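Local coordinates for protein halohydrin dehalogenase (Rhizobium radiobacter, PDB 4IY1) that converts vicinal halohydrins to epoxides and also opens epoxides with nucleophiles such as cyanide, as a member of the short-chain dehydrogenase/reductase superfamily, at residues E42-A45 with E46-Q50; E56-P59 with V60-I63. The protein carries 37 engineered substitutions. All blocks are in the same frame, centred on the assembly; numbering follows the deposited sequence.

Interaction 1: E42-A45 with E46-Q50; sequences EAFA and ETYPQ
F44 and Y48, one turn apart where helix 38-47 ends, meet as an edge-to-face aromatic pair: the edge of Y48 is presented to one face of F44, with ring centroids 4.8 Å apart and planes turned 50° from each other. The atom over the middle of the F44 ring is Y48 CD1, which comes within 3.7 Å of F44 CE1. F44 reaches this place with CG anti to its N (chi1 -179°), whereas Y48 holds its CG anti to the carbonyl carbon (chi1 -53°). CG2 of T47 sits 3.6 Å above the plane of the Y48 ring, near its centre. T47 OG1 donates to A43 O at 2.8 Å, almost straight down the line of the carbonyl; the backbone bond from T47 N to that oxygen is weak at 3.3 Å. The final helical bond runs from Y48 N to F44 O (2.9 Å). Y48 then departs from helical angles, and P49 CA makes a CA-H...O contact of 3.5 Å with A45 O. Replacing F44 with an alanine would probably open a gap beneath the Y48 edge and leave that ring freer to turn. Within the unit of strand 27-30, helix 38-47 and strand 52-53, F44 also packs edge-to-face with F35 and touches P53 of the edge strand, while both F44 and Y48 rest on M15 of helix 14-23.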
loop_
_atom_site.group_PDB
_atom_site.type_symbol
_atom_site.label_atom_id
_atom_site.label_comp_id
_atom_site.label_asym_id
_atom_site.label_seq_id
_atom_site.Cartn_x
_atom_site.Cartn_y
_atom_site.Cartn_z
ATOM N N GLU B 42 7.415 19.738 38.290
ATOM C CA GLU B 42 6.488 19.982 39.400
ATOM C C GLU B 42 5.336 20.867 38.967
ATOM O O GLU B 42 4.192 20.650 39.355
ATOM C CB GLU B 42 7.225 20.598 40.589
ATOM C CG GLU B 42 8.035 19.583 41.380
ATOM C CD GLU B 42 9.081 20.220 42.282
ATOM O OE1 GLU B 42 9.277 21.457 42.211
ATOM O OE2 GLU B 42 9.691 19.478 43.087
ATOM N N ALA B 43 5.634 21.824 38.103
ATOM C CA ALA B 43 4.589 22.636 37.496
ATOM C C ALA B 43 3.631 21.782 36.648
ATOM O O ALA B 43 2.476 22.152 36.446
ATOM C CB ALA B 43 5.193 23.773 36.674
ATOM N N PHE B 44 4.100 20.613 36.205
ATOM C CA PHE B 44 3.286 19.733 35.364
ATOM C C PHE B 44 2.560 18.745 36.255
ATOM O O PHE B 44 1.392 18.408 36.014
ATOM C CB PHE B 44 4.160 18.998 34.328
ATOM C CG PHE B 44 3.385 18.086 33.403
ATOM C CD1 PHE B 44 3.119 18.464 32.092
ATOM C CD2 PHE B 44 2.971 16.823 33.829
ATOM C CE1 PHE B 44 2.404 17.627 31.251
ATOM C CE2 PHE B 44 2.318 15.952 32.966
ATOM C CZ PHE B 44 1.998 16.364 31.696
ATOM N N ALA B 45 3.219 18.309 37.324
ATOM C CA ALA B 45 2.551 17.417 38.245
ATOM C C ALA B 45 1.389 18.143 38.928
ATOM O O ALA B 45 0.314 17.571 39.120
ATOM C CB ALA B 45 3.531 16.855 39.259
ATOM N N GLU B 46 1.581 19.436 39.180
ATOM C CA GLU B 46 0.572 20.260 39.827
ATOM C C GLU B 46 -0.627 20.455 38.901
ATOM O O GLU B 46 -1.766 20.121 39.255
ATOM C CB GLU B 46 1.178 21.618 40.223
ATOM C CG GLU B 46 0.198 22.783 40.221
ATOM C CD GLU B 46 -0.600 22.881 41.511
ATOM O OE1 GLU B 46 -0.349 22.071 42.428
ATOM O OE2 GLU B 46 -1.474 23.771 41.616
ATOM N N THR B 47 -0.370 20.990 37.710
ATOM C CA THR B 47 -1.427 21.161 36.727
ATOM C C THR B 47 -2.185 19.860 36.474
ATOM O O THR B 47 -3.407 19.860 36.401
ATOM C CB THR B 47 -0.883 21.700 35.402
ATOM O OG1 THR B 47 -0.111 22.880 35.651
ATOM C CG2 THR B 47 -2.028 22.025 34.454
ATOM N N TYR B 48 -1.456 18.753 36.364
ATOM C CA TYR B 48 -2.065 17.464 36.038
ATOM C C TYR B 48 -1.845 16.432 37.132
ATOM O O TYR B 48 -0.935 15.610 37.043
ATOM C CB TYR B 48 -1.547 16.942 34.695
ATOM C CG TYR B 48 -1.688 17.943 33.576
ATOM C CD1 TYR B 48 -0.600 18.654 33.122
ATOM C CD2 TYR B 48 -2.919 18.190 32.992
ATOM C CE1 TYR B 48 -0.718 19.548 32.067
ATOM C CE2 TYR B 48 -3.052 19.108 31.956
ATOM C CZ TYR B 48 -1.952 19.810 31.527
ATOM O OH TYR B 48 -2.074 20.726 30.498
ATOM N N PRO B 49 -2.695 16.463 38.167
ATOM C CA PRO B 49 -2.534 15.583 39.321
ATOM C C PRO B 49 -2.847 14.131 39.001
ATOM O O PRO B 49 -2.467 13.246 39.758
ATOM C CB PRO B 49 -3.546 16.141 40.344
ATOM C CG PRO B 49 -4.497 16.976 39.551
ATOM C CD PRO B 49 -3.706 17.515 38.398
ATOM N N GLN B 50 -3.571 13.889 37.911
ATOM C CA GLN B 50 -3.917 12.521 37.514
ATOM C C GLN B 50 -2.812 11.852 36.698
ATOM O O GLN B 50 -2.755 10.639 36.638
ATOM C CB GLN B 50 -5.216 12.491 36.716
ATOM C CG GLN B 50 -5.055 12.882 35.251
ATOM C CD GLN B 50 -5.162 14.386 35.018
ATOM O OE1 GLN B 50 -4.682 15.185 35.817
ATOM N NE2 GLN B 50 -5.739 14.772 33.884
#

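Interaction 2: E56-P59 with V60-I63; sequences EQEP and VELI. Engineered in segment 60-63: V60 (natural residue Ala).
E61 turns its CG between its N and carbonyl carbon (chi1 56°) and runs extended beyond it (chi2 160°), which folds the carboxylate back over the backbone of Q57 and E58. OE2 accepts two hydrogen bonds from backbone amides, each 3.0 Å: E58 N arrives on the anti side, close to the carboxylate plane, and Q57 N comes from above that plane. With E58 at the N-cap and P59 opening helix 59-70, the E58 N to E61 OE2 bond is the N3-to-N-cap half of a capping box. The first helical turn is closed by L62 N to E58 O at 3.0 Å, and by I63 N to P59 O, nearly straight at 178°. E56 CG lies 3.6 Å from E61 O, and E56 CB faces L62 CD1 at 4.0 Å. Three glutamates gather here, though the nearest approaches, E56 OE1 to E61 OE1 and E58 OE1 to E61 OE2, are both 5.2 Å; the two amide donors and the helix N-terminus would probably ease the charge on E61. Q57 NE2 hydrogen-bonds to S55 O and D32 O. L62 and I63 touch I5 of strand 3-6, and P59 packs on helix 94-122.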
loop_
_atom_site.group_PDB
_atom_site.type_symbol
_atom_site.label_atom_id
_atom_site.label_comp_id
_atom_site.label_asym_id
_atom_site.label_seq_id
_atom_site.Cartn_x
_atom_site.Cartn_y
_atom_site.Cartn_z
ATOM N N GLU B 56 13.201 10.872 34.324
ATOM C CA GLU B 56 14.030 9.936 33.553
ATOM C C GLU B 56 13.947 10.230 32.051
ATOM O O GLU B 56 12.876 10.536 31.538
ATOM C CB GLU B 56 13.565 8.511 33.834
ATOM C CG GLU B 56 14.118 7.911 35.119
ATOM C CD GLU B 56 13.451 8.431 36.390
ATOM O OE1 GLU B 56 14.089 8.335 37.450
ATOM O OE2 GLU B 56 12.287 8.882 36.366
ATOM N N GLN B 57 15.088 10.218 31.369
ATOM C CA GLN B 57 15.161 10.683 29.986
ATOM C C GLN B 57 15.341 9.582 28.935
ATOM O O GLN B 57 14.845 9.713 27.824
ATOM C CB GLN B 57 16.257 11.724 29.808
ATOM C CG GLN B 57 15.961 13.042 30.491
ATOM C CD GLN B 57 14.684 13.677 29.977
ATOM O OE1 GLN B 57 14.653 14.197 28.874
ATOM N NE2 GLN B 57 13.641 13.684 30.805
ATOM N N GLU B 58 16.151 8.577 29.235
ATOM C CA GLU B 58 16.512 7.567 28.236
ATOM C C GLU B 58 15.597 6.373 28.352
ATOM O O GLU B 58 15.043 6.121 29.413
ATOM C CB GLU B 58 17.972 7.121 28.430
ATOM C CG GLU B 58 18.993 8.202 28.110
ATOM C CD GLU B 58 18.602 9.015 26.899
ATOM O OE1 GLU B 58 18.629 10.256 26.980
ATOM O OE2 GLU B 58 18.225 8.417 25.874
ATOM N N PRO B 59 15.490 5.575 27.284
ATOM C CA PRO B 59 14.469 4.523 27.271
ATOM C C PRO B 59 14.570 3.544 28.440
ATOM O O PRO B 59 13.563 3.231 29.057
ATOM C CB PRO B 59 14.708 3.818 25.935
ATOM C CG PRO B 59 15.249 4.898 25.070
ATOM C CD PRO B 59 16.106 5.757 25.955
ATOM N N VAL B 60 15.760 3.037 28.739
ATOM C CA VAL B 60 15.844 1.954 29.715
ATOM C C VAL B 60 15.649 2.443 31.166
ATOM O O VAL B 60 14.932 1.827 31.938
ATOM C CB VAL B 60 17.168 1.170 29.629
ATOM C CG1 VAL B 60 17.265 0.239 30.835
ATOM C CG2 VAL B 60 17.258 0.383 28.324
ATOM N N GLU B 61 16.270 3.557 31.532
ATOM C CA GLU B 61 16.006 4.126 32.852
ATOM C C GLU B 61 14.537 4.578 33.012
ATOM O O GLU B 61 13.950 4.448 34.095
ATOM C CB GLU B 61 16.966 5.261 33.154
ATOM C CG GLU B 61 16.952 6.363 32.118
ATOM C CD GLU B 61 17.517 7.661 32.641
ATOM O OE1 GLU B 61 17.760 7.753 33.866
ATOM O OE2 GLU B 61 17.634 8.617 31.851
ATOM N N LEU B 62 13.893 4.968 31.915
ATOM C CA LEU B 62 12.463 5.298 32.002
ATOM C C LEU B 62 11.605 4.066 32.320
ATOM O O LEU B 62 10.888 4.036 33.319
ATOM C CB LEU B 62 11.967 6.011 30.753
ATOM C CG LEU B 62 10.478 6.438 30.808
ATOM C CD1 LEU B 62 10.267 7.578 31.797
ATOM C CD2 LEU B 62 9.956 6.821 29.419
ATOM N N ILE B 63 11.711 3.033 31.499
ATOM C CA ILE B 63 10.997 1.792 31.749
ATOM C C ILE B 63 11.219 1.233 33.178
ATOM O O ILE B 63 10.271 0.802 33.843
ATOM C CB ILE B 63 11.381 0.735 30.711
ATOM C CG1 ILE B 63 11.115 1.257 29.287
ATOM C CG2 ILE B 63 10.641 -0.556 30.965
ATOM C CD1 ILE B 63 9.665 1.533 28.973
#

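The contacts follow in series along the chain: interaction 1 finishes helix 38-47, the chain passes through edge strand 52-53, and interaction 2 starts helix 59-70. Their centres lie 20 Å apart and their nearest atoms about 11 Å, with no touch between them. Both flank the Rossmann-like parallel sheet, of strand order 3-2-1-4-5-6-7, around the point where the chain reverses its march across it. Interaction 1 packs toward helix 14-23, interaction 2 toward helix 94-122, consistent with the two faces of the sheet. They mark the end of helix 38-47 and the start of helix 59-70, on either side in sequence of strand 52-53.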